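Local coordinates for protein PA4485 (Pseudomonas aeruginosa, PDB 4AVR) that probably acts as a lytic transglycosylase that cleaves peptidoglycan glycan strands, with a preference for naked strands lacking stem peptides, at residues Y24-R34 against R65-A75. Residues are numbered along the deposited sequence; the frame is centred on the assembly and turned at random.
Sequences YNPNAMTAAHR and RGRIIDVSRKA
Ser72 meets Ala28 just where strand 67-71 gives way to a helix. A chi1 of 67° turns OG back over its own backbone, where it donates to Ala28 O at 2.6 Å and accepts from Ala75 N, capping the helix; a small hydroxyl that can give and take suits this N-cap. Its own N donates to Thr30 O.

The next two amides, in the first helical turn with no helical carbonyl before them, find acceptors across the contact: Arg73 N reaches the phenol OH of Tyr24 at 3.2 Å, at the ring edge, and Lys74 N lies nearly in line with the C=O of Pro26. The long, bent side chain of Arg73 lays one guanidinium face over Pro26 O and sends NH2 to Asn27 OD1 (2.6 Å), which lies in the guanidinium plane although the donor stands 43° out of the amide plane. Arg73 NH1 forms a salt bridge with Glu77.

Strands 30-32 and 67-71 pair antiparallel: Ala32 N donates to Asp70 O (2.8 Å), and Asp70 N returns a longer bond to Ala32 O (3.3 Å). The short Ala31 methyl packs on Ile69 CG1 (3.8 Å) and Val71 CG1. Beyond, extended Arg34 is long enough to bring NH1 to Arg67 O at 2.7 Å, in the planes of both groups, while a water joins Arg34 N and NH1 to Ile68 O.

In this double-psi beta-barrel family domain, backbone and side-chain bonds together thus prolong a short strand pairing, tying the Asn25-Ala28 turn to the helix start.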
loop_
_atom_site.group_PDB
_atom_site.type_symbol
_atom_site.label_atom_id
_atom_site.label_comp_id
_atom_site.label_asym_id
_atom_site.label_seq_id
_atom_site.Cartn_x
_atom_site.Cartn_y
_atom_site.Cartn_z
ATOM N N TYR A 24 -5.226 3.824 -10.923
ATOM C CA TYR A 24 -4.380 2.764 -10.401
ATOM C C TYR A 24 -5.191 1.464 -10.263
ATOM O O TYR A 24 -6.291 1.470 -9.698
ATOM C CB TYR A 24 -3.739 3.165 -9.055
ATOM C CG TYR A 24 -3.080 1.961 -8.389
ATOM C CD1 TYR A 24 -2.039 1.269 -9.013
ATOM C CD2 TYR A 24 -3.539 1.476 -7.185
ATOM C CE1 TYR A 24 -1.510 0.127 -8.443
ATOM C CE2 TYR A 24 -3.008 0.333 -6.608
ATOM C CZ TYR A 24 -1.996 -0.355 -7.250
ATOM O OH TYR A 24 -1.466 -1.510 -6.738
ATOM N N ASN A 25 -4.632 0.381 -10.783
ATOM C CA ASN A 25 -5.274 -0.913 -10.776
ATOM C C ASN A 25 -4.313 -1.937 -10.168
ATOM O O ASN A 25 -3.305 -2.283 -10.789
ATOM C CB ASN A 25 -5.663 -1.330 -12.193
ATOM C CG ASN A 25 -6.532 -2.574 -12.202
ATOM O OD1 ASN A 25 -6.485 -3.387 -11.294
ATOM N ND2 ASN A 25 -7.406 -2.687 -13.198
ATOM N N PRO A 26 -4.612 -2.439 -8.961
ATOM C CA PRO A 26 -3.747 -3.446 -8.332
ATOM C C PRO A 26 -3.489 -4.697 -9.158
ATOM O O PRO A 26 -2.502 -5.392 -8.912
ATOM C CB PRO A 26 -4.478 -3.766 -7.030
ATOM C CG PRO A 26 -5.328 -2.570 -6.731
ATOM C CD PRO A 26 -5.708 -2.004 -8.070
ATOM N N ASN A 27 -4.381 -5.008 -10.092
ATOM C CA ASN A 27 -4.247 -6.174 -10.966
ATOM C C ASN A 27 -3.424 -5.959 -12.224
ATOM O O ASN A 27 -3.174 -6.918 -12.964
ATOM C CB ASN A 27 -5.636 -6.681 -11.380
ATOM C CG ASN A 27 -6.450 -7.140 -10.209
ATOM O OD1 ASN A 27 -5.942 -7.814 -9.310
ATOM N ND2 ASN A 27 -7.721 -6.771 -10.197
ATOM N N ALA A 28 -3.013 -4.721 -12.478
ATOM C CA ALA A 28 -2.145 -4.400 -13.610
ATOM C C ALA A 28 -0.686 -4.637 -13.207
ATOM O O ALA A 28 -0.386 -4.768 -12.027
ATOM C CB ALA A 28 -2.356 -2.959 -14.031
ATOM N N MET A 29 0.207 -4.685 -14.190
ATOM C CA MET A 29 1.651 -4.797 -13.946
ATOM C C MET A 29 2.291 -3.444 -14.193
ATOM O O MET A 29 2.999 -3.234 -15.178
ATOM C CB MET A 29 2.262 -5.861 -14.837
ATOM C CG MET A 29 1.819 -7.266 -14.440
ATOM S SD MET A 29 2.453 -7.793 -12.831
ATOM C CE MET A 29 4.176 -8.061 -13.185
ATOM N N THR A 30 2.025 -2.519 -13.287
ATOM C CA THR A 30 2.401 -1.124 -13.447
ATOM C C THR A 30 3.282 -0.681 -12.292
ATOM O O THR A 30 3.362 -1.340 -11.239
ATOM C CB THR A 30 1.164 -0.206 -13.559
ATOM O OG1 THR A 30 0.292 -0.436 -12.448
ATOM C CG2 THR A 30 0.403 -0.493 -14.843
ATOM N N ALA A 31 3.942 0.459 -12.494
ATOM C CA ALA A 31 4.833 1.011 -11.498
ATOM C C ALA A 31 5.033 2.510 -11.663
ATOM O O ALA A 31 4.800 3.092 -12.720
ATOM C CB ALA A 31 6.185 0.299 -11.536
ATOM N N ALA A 32 5.501 3.113 -10.577
ATOM C CA ALA A 32 5.915 4.506 -10.509
ATOM C C ALA A 32 7.421 4.627 -10.550
ATOM O O ALA A 32 8.118 3.871 -9.875
ATOM C CB ALA A 32 5.414 5.143 -9.223
ATOM N N HIS A 33 7.912 5.615 -11.294
ATOM C CA HIS A 33 9.330 5.937 -11.371
ATOM C C HIS A 33 9.441 7.429 -11.559
ATOM O O HIS A 33 8.554 8.050 -12.143
ATOM C CB HIS A 33 9.963 5.180 -12.534
ATOM C CG HIS A 33 11.464 5.307 -12.608
ATOM N ND1 HIS A 33 12.087 6.291 -13.309
ATOM C CD2 HIS A 33 12.454 4.535 -12.034
ATOM C CE1 HIS A 33 13.411 6.130 -13.187
ATOM N NE2 HIS A 33 13.641 5.065 -12.409
ATOM N N ARG A 34 10.518 8.038 -11.081
ATOM C CA ARG A 34 10.601 9.506 -11.116
ATOM C C ARG A 34 10.743 10.102 -12.502
ATOM O O ARG A 34 10.300 11.221 -12.733
ATOM C CB ARG A 34 11.755 9.996 -10.260
ATOM C CG ARG A 34 11.492 9.910 -8.769
ATOM C CD ARG A 34 12.750 10.269 -8.025
ATOM N NE ARG A 34 12.626 10.083 -6.584
ATOM C CZ ARG A 34 12.730 8.916 -5.960
ATOM N NH1 ARG A 34 12.959 7.809 -6.668
ATOM N NH2 ARG A 34 12.612 8.851 -4.637
ATOM N N ARG A 65 13.810 9.398 -0.576
ATOM C CA ARG A 65 15.197 9.146 -0.965
ATOM C C ARG A 65 15.510 7.679 -0.676
ATOM O O ARG A 65 15.145 7.151 0.383
ATOM C CB ARG A 65 16.183 9.975 -0.140
ATOM C CG ARG A 65 16.112 11.486 -0.306
ATOM C CD ARG A 65 17.018 12.169 0.716
ATOM N NE ARG A 65 16.513 12.028 2.085
ATOM C CZ ARG A 65 17.184 12.356 3.192
ATOM N NH1 ARG A 65 18.420 12.847 3.126
ATOM N NH2 ARG A 65 16.617 12.189 4.385
ATOM N N GLY A 66 16.159 7.031 -1.631
ATOM C CA GLY A 66 16.498 5.629 -1.503
ATOM C C GLY A 66 15.482 4.671 -2.090
ATOM O O GLY A 66 15.794 3.496 -2.271
ATOM N N ARG A 67 14.275 5.169 -2.367
ATOM C CA ARG A 67 13.215 4.366 -2.982
ATOM C C ARG A 67 13.226 4.666 -4.479
ATOM O O ARG A 67 13.108 5.819 -4.879
ATOM C CB ARG A 67 11.851 4.669 -2.322
ATOM C CG ARG A 67 10.721 3.688 -2.689
ATOM C CD ARG A 67 9.524 3.791 -1.751
ATOM N NE ARG A 67 9.905 3.607 -0.355
ATOM C CZ ARG A 67 9.326 4.215 0.682
ATOM N NH1 ARG A 67 8.329 5.084 0.503
ATOM N NH2 ARG A 67 9.801 3.990 1.907
ATOM N N ILE A 68 13.369 3.623 -5.306
ATOM C CA ILE A 68 13.520 3.781 -6.747
ATOM C C ILE A 68 12.249 3.484 -7.537
ATOM O O ILE A 68 12.073 4.038 -8.616
ATOM C CB ILE A 68 14.709 2.912 -7.254
ATOM C CG1 ILE A 68 15.153 3.343 -8.654
ATOM C CG2 ILE A 68 14.421 1.420 -7.196
ATOM C CD1 ILE A 68 16.466 2.712 -9.075
ATOM N N ILE A 69 11.378 2.619 -7.028
ATOM C CA ILE A 69 10.197 2.216 -7.790
ATOM C C ILE A 69 9.109 1.776 -6.832
ATOM O O ILE A 69 9.399 1.202 -5.793
ATOM C CB ILE A 69 10.573 1.109 -8.808
ATOM C CG1 ILE A 69 9.513 0.916 -9.895
ATOM C CG2 ILE A 69 10.949 -0.201 -8.121
ATOM C CD1 ILE A 69 10.022 0.151 -11.100
ATOM N N ASP A 70 7.857 2.078 -7.175
ATOM C CA ASP A 70 6.692 1.584 -6.451
ATOM C C ASP A 70 5.872 0.748 -7.417
ATOM O O ASP A 70 5.531 1.240 -8.483
ATOM C CB ASP A 70 5.821 2.741 -5.942
ATOM C CG ASP A 70 6.580 3.737 -5.058
ATOM O OD1 ASP A 70 7.555 3.360 -4.369
ATOM O OD2 ASP A 70 6.193 4.920 -5.059
ATOM N N VAL A 71 5.557 -0.497 -7.056
ATOM C CA VAL A 71 4.909 -1.418 -7.991
ATOM C C VAL A 71 3.481 -1.753 -7.550
ATOM O O VAL A 71 3.106 -1.582 -6.393
ATOM C CB VAL A 71 5.746 -2.716 -8.177
ATOM C CG1 VAL A 71 7.169 -2.376 -8.603
ATOM C CG2 VAL A 71 5.733 -3.572 -6.918
ATOM N N SER A 72 2.696 -2.251 -8.496
ATOM C CA SER A 72 1.345 -2.700 -8.196
ATOM C C SER A 72 1.345 -3.922 -7.280
ATOM O O SER A 72 2.343 -4.628 -7.146
ATOM C CB SER A 72 0.623 -3.064 -9.473
ATOM O OG SER A 72 1.234 -4.220 -10.041
ATOM N N ARG A 73 0.183 -4.206 -6.694
ATOM C CA ARG A 73 0.043 -5.403 -5.871
ATOM C C ARG A 73 0.399 -6.670 -6.636
ATOM O O ARG A 73 1.108 -7.541 -6.123
ATOM C CB ARG A 73 -1.381 -5.505 -5.318
ATOM C CG ARG A 73 -1.508 -6.561 -4.216
ATOM C CD ARG A 73 -2.431 -7.692 -4.483
ATOM N NE ARG A 73 -3.534 -7.399 -5.309
ATOM C CZ ARG A 73 -3.912 -7.928 -6.468
ATOM N NH1 ARG A 73 -3.328 -8.937 -7.137
ATOM N NH2 ARG A 73 -4.978 -7.365 -6.948
ATOM N N LYS A 74 -0.103 -6.805 -7.857
ATOM C CA LYS A 74 0.172 -7.993 -8.657
ATOM C C LYS A 74 1.669 -8.129 -8.928
ATOM O O LYS A 74 2.220 -9.242 -8.885
ATOM C CB LYS A 74 -0.620 -7.958 -9.967
ATOM C CG LYS A 74 -0.431 -9.181 -10.832
ATOM C CD LYS A 74 -1.083 -10.402 -10.251
ATOM C CE LYS A 74 -1.058 -11.553 -11.247
ATOM N NZ LYS A 74 -1.609 -12.817 -10.677
ATOM N N ALA A 75 2.350 -7.020 -9.210
ATOM C CA ALA A 75 3.798 -7.072 -9.414
ATOM C C ALA A 75 4.512 -7.489 -8.126
ATOM O O ALA A 75 5.483 -8.252 -8.166
ATOM C CB ALA A 75 4.315 -5.732 -9.914
HETATM O O HOH W 1 12.610 6.706 -9.418
#